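Local coordinates for protein probable enoyl-CoA hydratase/isomerase (Pseudomonas aeruginosa PAO1, PDB 5WYD) that probably acts as an enoyl-CoA hydratase/isomerase of the crotonase family, with an implied role in biosynthesis of a diffusible signal factor, at residues H17-V21 with T31-P35; T39-D43 with E93-F98. The protein carries 1 engineered substitution. All coordinates share one frame; numbering follows the deposited sequence.

How the contacts relate
Contacts 1 and 2 follow one another along the chain: contact 1 pairs the open end of the beta hairpin of strands 19-24 and 27-32, and contact 2 then ties the start of helix 42-57 to helix 88-106. Their centres lie about 15 Å apart, each about 16 Å from the centre of the chain, and the short connection after strand 27-32 leads from one to the other. They also touch directly. Lys18 of contact 1 forms a salt bridge, modelled implausibly short, with Asp41 of contact 2, and Ile32 CD1 packs 3.5 Å from Trp40 CZ2. The edge of the main sheet of this crotonase fold is thereby joined, through residues 39-43, to the helical layer beside it.

Contact 1 of 2, residues H17-V21 with T31-P35; sequences HKLTV and TINHP
Thr20 overlaps Thr31 at the open end of an antiparallel beta hairpin, its OG1 lying 3.1 Å from Thr31 CB. The hydroxyl is set between the backbone N and the carbonyl carbon (chi1 82°), which carries it over the partner strand. Beneath these side chains the two residues form a hydrogen-bonded pair. Thr20 N donates to Thr31 O at 3.0 Å, nearly straight at 166°, and Thr31 N returns a bond to Thr20 O at 2.8 Å. Thr31 O has a second, weaker visitor, since Leu19 CA brings a C-H to it at 3.3 Å. Leu19 and Ile32, the next pair, are non-hydrogen-bonded and turn to the other face of the sheet, where Leu19 CD1 and Ile32 CG2 meet loosely at 4.5 Å.

Beyond the paired residues the two segments stay close. The aliphatic start of Lys18 lies against the carbonyl of Asn33, with CB 3.2 Å from Asn33 O. The rest of the lysine runs alongside His34, both side chains pointing the same way; the modelled approach of its methylene to the ring is too short to be trusted. A bend at chi3 (-96°) turns the ammonium group toward its partner Asp41.

His34 N is hydrogen-bonded to Asn38 OD1 in the loop that follows the hairpin. Strand 19-24 is the outermost strand of the main sheet within this chain, while 27-32 lies between it and parallel strand 63-68; helix 42-57 packs on the Leu19 face through Ser44.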
ATOM      1  N   HIS A  17      -8.245 -34.670 -21.710  1.00 83.14           N
ATOM      2  CA  HIS A  17      -9.564 -35.173 -22.086  1.00 78.69           C
ATOM      3  C   HIS A  17     -10.585 -34.892 -20.993  1.00 78.25           C
ATOM      4  O   HIS A  17     -11.789 -34.794 -21.266  1.00 72.89           O
ATOM      5  CB  HIS A  17      -9.482 -36.661 -22.413  1.00 71.50           C
ATOM      6  CG  HIS A  17      -9.051 -36.933 -23.823  1.00 87.98           C
ATOM      7  ND1 HIS A  17      -9.874 -36.699 -24.905  1.00 80.66           N
ATOM      8  CD2 HIS A  17      -7.884 -37.396 -24.333  1.00 83.05           C
ATOM      9  CE1 HIS A  17      -9.235 -37.009 -26.019  1.00 77.64           C
ATOM     10  NE2 HIS A  17      -8.026 -37.437 -25.700  1.00 82.91           N
ATOM     11  N   LYS A  18     -10.108 -34.703 -19.764  1.00 65.52           N
ATOM     12  CA  LYS A  18     -10.972 -34.345 -18.648  1.00 65.47           C
ATOM     13  C   LYS A  18     -11.655 -33.005 -18.860  1.00 71.60           C
ATOM     14  O   LYS A  18     -12.799 -32.812 -18.458  1.00 79.22           O
ATOM     15  CB  LYS A  18     -10.145 -34.316 -17.388  1.00 54.56           C
ATOM     16  CG  LYS A  18      -9.577 -35.661 -17.180  1.00 63.74           C
ATOM     17  CD  LYS A  18      -8.744 -35.709 -15.953  1.00 61.69           C
ATOM     18  CE  LYS A  18      -7.268 -35.504 -16.239  1.00 68.29           C
ATOM     19  NZ  LYS A  18      -6.419 -35.927 -15.078  1.00 40.10           N
ATOM     20  N   LEU A  19     -10.995 -32.061 -19.486  1.00 56.11           N
ATOM     21  CA  LEU A  19     -11.650 -30.780 -19.660  1.00 55.65           C
ATOM     22  C   LEU A  19     -12.305 -30.727 -21.023  1.00 60.77           C
ATOM     23  O   LEU A  19     -11.665 -30.962 -22.055  1.00 70.97           O
ATOM     24  CB  LEU A  19     -10.659 -29.643 -19.455  1.00 62.59           C
ATOM     25  CG  LEU A  19     -10.421 -29.230 -17.989  1.00 64.44           C
ATOM     26  CD1 LEU A  19      -9.982 -30.360 -17.078  1.00 64.16           C
ATOM     27  CD2 LEU A  19      -9.341 -28.151 -18.002  1.00 38.21           C
ATOM     28  N   THR A  20     -13.602 -30.456 -21.003  1.00 53.87           N
ATOM     29  CA  THR A  20     -14.434 -30.445 -22.187  1.00 51.85           C
ATOM     30  C   THR A  20     -14.823 -29.013 -22.447  1.00 66.31           C
ATOM     31  O   THR A  20     -15.288 -28.318 -21.539  1.00 70.37           O
ATOM     32  CB  THR A  20     -15.699 -31.278 -21.991  1.00 62.50           C
ATOM     33  OG1 THR A  20     -16.674 -30.487 -21.295  1.00 64.09           O
ATOM     34  CG2 THR A  20     -15.399 -32.531 -21.199  1.00 59.46           C
ATOM     35  N   VAL A  21     -14.637 -28.578 -23.679  1.00 61.62           N
ATOM     36  CA  VAL A  21     -14.961 -27.223 -24.052  1.00 51.33           C
ATOM     37  C   VAL A  21     -16.060 -27.276 -25.098  1.00 62.02           C
ATOM     38  O   VAL A  21     -15.928 -27.966 -26.118  1.00 70.35           O
ATOM     39  CB  VAL A  21     -13.740 -26.466 -24.573  1.00 47.86           C
ATOM     40  CG1 VAL A  21     -14.196 -25.133 -25.059  1.00 66.45           C
ATOM     41  CG2 VAL A  21     -12.715 -26.337 -23.488  1.00 47.77           C
ATOM     42  N   THR A  31     -16.028 -27.891 -18.904  1.00 51.04           N
ATOM     43  CA  THR A  31     -16.491 -28.800 -17.879  1.00 51.94           C
ATOM     44  C   THR A  31     -15.308 -29.621 -17.394  1.00 51.66           C
ATOM     45  O   THR A  31     -14.519 -30.123 -18.206  1.00 45.36           O
ATOM     46  CB  THR A  31     -17.595 -29.694 -18.418  1.00 56.01           C
ATOM     47  OG1 THR A  31     -18.702 -28.874 -18.812  1.00 79.46           O
ATOM     48  CG2 THR A  31     -18.089 -30.617 -17.310  1.00 43.51           C
ATOM     49  N   ILE A  32     -15.121 -29.645 -16.072  1.00 45.24           N
ATOM     50  CA  ILE A  32     -14.157 -30.550 -15.465  1.00 41.49           C
ATOM     51  C   ILE A  32     -14.752 -31.940 -15.505  1.00 61.32           C
ATOM     52  O   ILE A  32     -15.862 -32.158 -15.000  1.00 57.01           O
ATOM     53  CB  ILE A  32     -13.906 -30.196 -14.002  1.00 43.39           C
ATOM     54  CG1 ILE A  32     -13.772 -28.709 -13.823  1.00 57.59           C
ATOM     55  CG2 ILE A  32     -12.663 -30.925 -13.510  1.00 33.89           C
ATOM     56  CD1 ILE A  32     -13.690 -28.365 -12.376  1.00 73.38           C
ATOM     57  N   ASN A  33     -13.995 -32.896 -16.002  1.00 63.46           N
ATOM     58  CA  ASN A  33     -14.477 -34.251 -16.131  1.00 54.79           C
ATOM     59  C   ASN A  33     -13.403 -35.188 -15.610  1.00 41.64           C
ATOM     60  O   ASN A  33     -12.748 -35.883 -16.375  1.00 65.95           O
ATOM     61  CB  ASN A  33     -14.851 -34.532 -17.575  1.00 55.75           C
ATOM     62  CG  ASN A  33     -15.583 -35.810 -17.752  1.00 65.58           C
ATOM     63  OD1 ASN A  33     -15.786 -36.572 -16.807  1.00 56.01           O
ATOM     64  ND2 ASN A  33     -15.994 -36.067 -18.985  1.00 79.03           N
ATOM     65  N   HIS A  34     -13.238 -35.217 -14.299  1.00 44.83           N
ATOM     66  CA  HIS A  34     -12.263 -36.096 -13.678  1.00 51.85           C
ATOM     67  C   HIS A  34     -13.017 -37.039 -12.761  1.00 54.92           C
ATOM     68  O   HIS A  34     -13.672 -36.586 -11.818  1.00 57.32           O
ATOM     69  CB  HIS A  34     -11.210 -35.285 -12.917  1.00 44.19           C
ATOM     70  CG  HIS A  34     -10.059 -36.096 -12.426  1.00 47.04           C
ATOM     71  ND1 HIS A  34      -9.848 -36.329 -11.088  1.00 37.09           N
ATOM     72  CD2 HIS A  34      -9.123 -36.812 -13.086  1.00 48.02           C
ATOM     73  CE1 HIS A  34      -8.784 -37.096 -10.941  1.00 45.45           C
ATOM     74  NE2 HIS A  34      -8.331 -37.410 -12.141  1.00 56.31           N
ATOM     75  N   PRO A  35     -12.973 -38.346 -12.986  1.00 68.31           N
ATOM     76  CA  PRO A  35     -13.834 -39.098 -12.070  1.00 55.15           C
ATOM     77  C   PRO A  35     -13.124 -39.489 -10.767  1.00 53.63           C
ATOM     78  O   PRO A  35     -11.903 -39.494 -10.712  1.00 59.37           O
ATOM     79  CB  PRO A  35     -14.237 -40.307 -12.897  1.00 59.63           C
ATOM     80  CG  PRO A  35     -14.139 -39.837 -14.327  1.00 71.14           C
ATOM     81  CD  PRO A  35     -12.985 -38.885 -14.357  1.00 69.90           C
TER

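Contact 2 of 2, residues T39-D43 with E93-F98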
ATOM      1  N   THR A  39     -12.116 -34.120  -9.027  1.00 59.84           N
ATOM      2  CA  THR A  39     -10.985 -33.524  -8.334  1.00 53.54           C
ATOM      3  C   THR A  39      -9.943 -33.048  -9.342  1.00 48.95           C
ATOM      4  O   THR A  39      -9.752 -33.649 -10.404  1.00 55.45           O
ATOM      5  CB  THR A  39     -10.367 -34.508  -7.330  1.00 50.56           C
ATOM      6  OG1 THR A  39      -9.142 -33.980  -6.814  1.00 36.99           O
ATOM      7  CG2 THR A  39     -10.068 -35.826  -7.997  1.00 61.69           C
ATOM      8  N   TRP A  40      -9.293 -31.933  -9.010  1.00 51.58           N
ATOM      9  CA  TRP A  40      -8.268 -31.347  -9.868  1.00 51.96           C
ATOM     10  C   TRP A  40      -7.027 -32.205  -9.986  1.00 62.09           C
ATOM     11  O   TRP A  40      -6.620 -32.885  -9.039  1.00 61.40           O
ATOM     12  CB  TRP A  40      -7.843 -29.973  -9.370  1.00 48.55           C
ATOM     13  CG  TRP A  40      -8.826 -28.974  -9.668  1.00 31.96           C
ATOM     14  CD1 TRP A  40      -9.706 -28.425  -8.811  1.00 35.36           C
ATOM     15  CD2 TRP A  40      -9.096 -28.417 -10.957  1.00 24.52           C
ATOM     16  NE1 TRP A  40     -10.502 -27.530  -9.477  1.00 39.59           N
ATOM     17  CE2 TRP A  40     -10.146 -27.513 -10.801  1.00 30.61           C
ATOM     18  CE3 TRP A  40      -8.550 -28.603 -12.229  1.00 36.22           C
ATOM     19  CZ2 TRP A  40     -10.662 -26.783 -11.869  1.00 32.66           C
ATOM     20  CZ3 TRP A  40      -9.067 -27.879 -13.287  1.00 31.22           C
ATOM     21  CH2 TRP A  40     -10.111 -26.985 -13.100  1.00 19.35           C
ATOM     22  N   ASP A  41      -6.393 -32.108 -11.148  1.00 58.44           N
ATOM     23  CA  ASP A  41      -5.204 -32.861 -11.477  1.00 59.17           C
ATOM     24  C   ASP A  41      -4.221 -31.901 -12.126  1.00 58.28           C
ATOM     25  O   ASP A  41      -4.593 -30.812 -12.572  1.00 51.45           O
ATOM     26  CB  ASP A  41      -5.600 -34.014 -12.422  1.00 69.88           C
ATOM     27  CG  ASP A  41      -4.449 -34.913 -12.811  1.00 73.58           C
ATOM     28  OD1 ASP A  41      -3.272 -34.566 -12.563  1.00 76.81           O
ATOM     29  OD2 ASP A  41      -4.742 -35.980 -13.402  1.00 64.99           O
ATOM     30  N   ARG A  42      -2.947 -32.298 -12.137  1.00 58.54           N
ATOM     31  CA  ARG A  42      -1.936 -31.493 -12.818  1.00 54.07           C
ATOM     32  C   ARG A  42      -2.249 -31.320 -14.290  1.00 50.45           C
ATOM     33  O   ARG A  42      -2.039 -30.242 -14.864  1.00 51.27           O
ATOM     34  CB  ARG A  42      -0.592 -32.168 -12.751  1.00 67.95           C
ATOM     35  CG  ARG A  42       0.335 -31.640 -13.832  1.00 68.87           C
ATOM     36  CD  ARG A  42       1.547 -32.439 -13.853  1.00 78.46           C
ATOM     37  NE  ARG A  42       2.188 -32.462 -12.573  1.00 93.17           N
ATOM     38  CZ  ARG A  42       3.212 -31.700 -12.313  1.00 87.26           C
ATOM     39  NH1 ARG A  42       3.673 -30.875 -13.278  1.00 80.28           N
ATOM     40  NH2 ARG A  42       3.754 -31.815 -11.114  1.00 76.37           N
ATOM     41  N   ASP A  43      -2.672 -32.406 -14.932  1.00 50.06           N
ATOM     42  CA  ASP A  43      -3.002 -32.344 -16.346  1.00 68.53           C
ATOM     43  C   ASP A  43      -4.135 -31.352 -16.544  1.00 69.12           C
ATOM     44  O   ASP A  43      -4.132 -30.563 -17.498  1.00 67.83           O
ATOM     45  CB  ASP A  43      -3.378 -33.750 -16.860  1.00 71.47           C
ATOM     46  CG  ASP A  43      -3.069 -33.975 -18.359  1.00 75.49           C
ATOM     47  OD1 ASP A  43      -2.808 -33.004 -19.094  1.00 94.25           O
ATOM     48  OD2 ASP A  43      -3.102 -35.145 -18.803  1.00 60.89           O
ATOM     49  N   GLU A  93       5.381 -27.766  -6.155  1.00 38.56           N
ATOM     50  CA  GLU A  93       5.024 -27.641  -7.562  1.00 43.90           C
ATOM     51  C   GLU A  93       3.521 -27.551  -7.736  1.00 57.11           C
ATOM     52  O   GLU A  93       3.035 -26.769  -8.559  1.00 63.24           O
ATOM     53  CB  GLU A  93       5.569 -28.822  -8.368  1.00 54.75           C
ATOM     54  CG  GLU A  93       5.353 -28.728  -9.889  1.00 69.02           C
ATOM     55  CD  GLU A  93       6.030 -29.876 -10.580  1.00 83.98           C
ATOM     56  OE1 GLU A  93       6.240 -30.906  -9.917  1.00 80.56           O
ATOM     57  OE2 GLU A  93       6.448 -29.753 -11.750  1.00100.58           O
ATOM     58  N   MET A  94       2.757 -28.355  -6.994  1.00 53.36           N
ATOM     59  CA  MET A  94       1.314 -28.296  -7.203  1.00 55.74           C
ATOM     60  C   MET A  94       0.744 -26.990  -6.657  1.00 40.42           C
ATOM     61  O   MET A  94      -0.199 -26.433  -7.227  1.00 52.44           O
ATOM     62  CB  MET A  94       0.599 -29.508  -6.607  1.00 62.41           C
ATOM     63  CG  MET A  94       1.100 -30.837  -7.105  1.00 61.42           C
ATOM     64  SD  MET A  94       1.415 -30.947  -8.879  1.00 92.55           S
ATOM     65  CE  MET A  94      -0.149 -30.468  -9.622  1.00 79.45           C
ATOM     66  N   ALA A  95       1.291 -26.482  -5.552  1.00 37.96           N
ATOM     67  CA  ALA A  95       0.805 -25.201  -5.055  1.00 31.60           C
ATOM     68  C   ALA A  95       0.963 -24.110  -6.117  1.00 42.97           C
ATOM     69  O   ALA A  95       0.085 -23.250  -6.272  1.00 27.73           O
ATOM     70  CB  ALA A  95       1.548 -24.820  -3.778  1.00 35.48           C
ATOM     71  N   ARG A  96       2.076 -24.135  -6.861  1.00 40.14           N
ATOM     72  CA  ARG A  96       2.298 -23.160  -7.923  1.00 37.42           C
ATOM     73  C   ARG A  96       1.248 -23.302  -9.018  1.00 43.07           C
ATOM     74  O   ARG A  96       0.674 -22.303  -9.471  1.00 41.50           O
ATOM     75  CB  ARG A  96       3.716 -23.347  -8.469  1.00 51.57           C
ATOM     76  CG  ARG A  96       4.165 -22.401  -9.557  1.00 43.77           C
ATOM     77  CD  ARG A  96       4.486 -21.023  -9.034  1.00 41.09           C
ATOM     78  NE  ARG A  96       4.712 -20.144 -10.156  1.00 31.19           N
ATOM     79  CZ  ARG A  96       5.433 -19.041 -10.114  1.00 41.80           C
ATOM     80  NH1 ARG A  96       5.591 -18.304 -11.201  1.00 43.39           N
ATOM     81  NH2 ARG A  96       6.006 -18.682  -8.999  1.00 43.17           N
ATOM     82  N   ARG A  97       0.937 -24.550  -9.392  1.00 51.29           N
ATOM     83  CA  ARG A  97      -0.024 -24.820 -10.455  1.00 50.42           C
ATOM     84  C   ARG A  97      -1.406 -24.290 -10.113  1.00 47.45           C
ATOM     85  O   ARG A  97      -2.085 -23.720 -10.972  1.00 65.64           O
ATOM     86  CB  ARG A  97      -0.102 -26.322 -10.700  1.00 63.89           C
ATOM     87  CG  ARG A  97       1.111 -26.959 -11.366  1.00 65.37           C
ATOM     88  CD  ARG A  97       1.459 -26.273 -12.657  1.00 64.17           C
ATOM     89  NE  ARG A  97       2.719 -26.750 -13.221  1.00 74.39           N
ATOM     90  CZ  ARG A  97       3.910 -26.199 -12.996  1.00 74.36           C
ATOM     91  NH1 ARG A  97       4.989 -26.718 -13.573  1.00 68.26           N
ATOM     92  NH2 ARG A  97       4.031 -25.146 -12.191  1.00 49.36           N
ATOM     93  N   PHE A  98      -1.859 -24.496  -8.878  1.00 36.40           N
ATOM     94  CA  PHE A  98      -3.166 -23.968  -8.505  1.00 37.63           C
ATOM     95  C   PHE A  98      -3.180 -22.463  -8.608  1.00 37.93           C
ATOM     96  O   PHE A  98      -4.121 -21.870  -9.145  1.00 37.38           O
ATOM     97  CB  PHE A  98      -3.552 -24.345  -7.078  1.00 52.33           C
ATOM     98  CG  PHE A  98      -4.235 -25.672  -6.954  1.00 57.65           C
ATOM     99  CD1 PHE A  98      -5.526 -25.822  -7.403  1.00 40.69           C
ATOM    100  CD2 PHE A  98      -3.629 -26.733  -6.307  1.00 55.35           C
ATOM    101  CE1 PHE A  98      -6.193 -27.015  -7.288  1.00 43.59           C
ATOM    102  CE2 PHE A  98      -4.297 -27.937  -6.155  1.00 63.33           C
ATOM    103  CZ  PHE A  98      -5.578 -28.078  -6.672  1.00 59.94           C
TER
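Trp40 and Phe98 meet in an offset edge-to-face pair, the buried, tightly packed part of this crotonase-fold junction between the segment leading into helix 42-57 and helix 88-106. The edge of Phe98 turns toward the face of the five-membered ring, centroids 5.8 Å apart and planes at 81°. Phe98 CE1 also makes an apolar contact with Trp40 CB at 4.0 Å. Met82 and Leu48 pack around the pair. Next to it, Met94 folds back so that its CE lies 3.6 Å from Arg42 CB.

The other side is polar and only partly buried: Arg42, Glu93 and Arg97 are all partly exposed. Arg42, bent at chi3 (-56°), swings its guanidinium across Glu93: NH2 donates to OE1 at 2.9 Å and NH1 adds a weak hydrogen bond to OE2 at 3.4 Å, both within one salt bridge. NH2 meets OE1 from above the carboxylate plane, while OE1 lies near the guanidinium plane at its edge; the planes are 80° apart. Arg97 joins the network at longer range, its NH1 3.8 Å from Glu93 OE2 with no N-H directed at that oxygen; Arg97 NE is buried without a partner. Between the two zones Met94 SD lies 3.3 Å from Arg42 NH2.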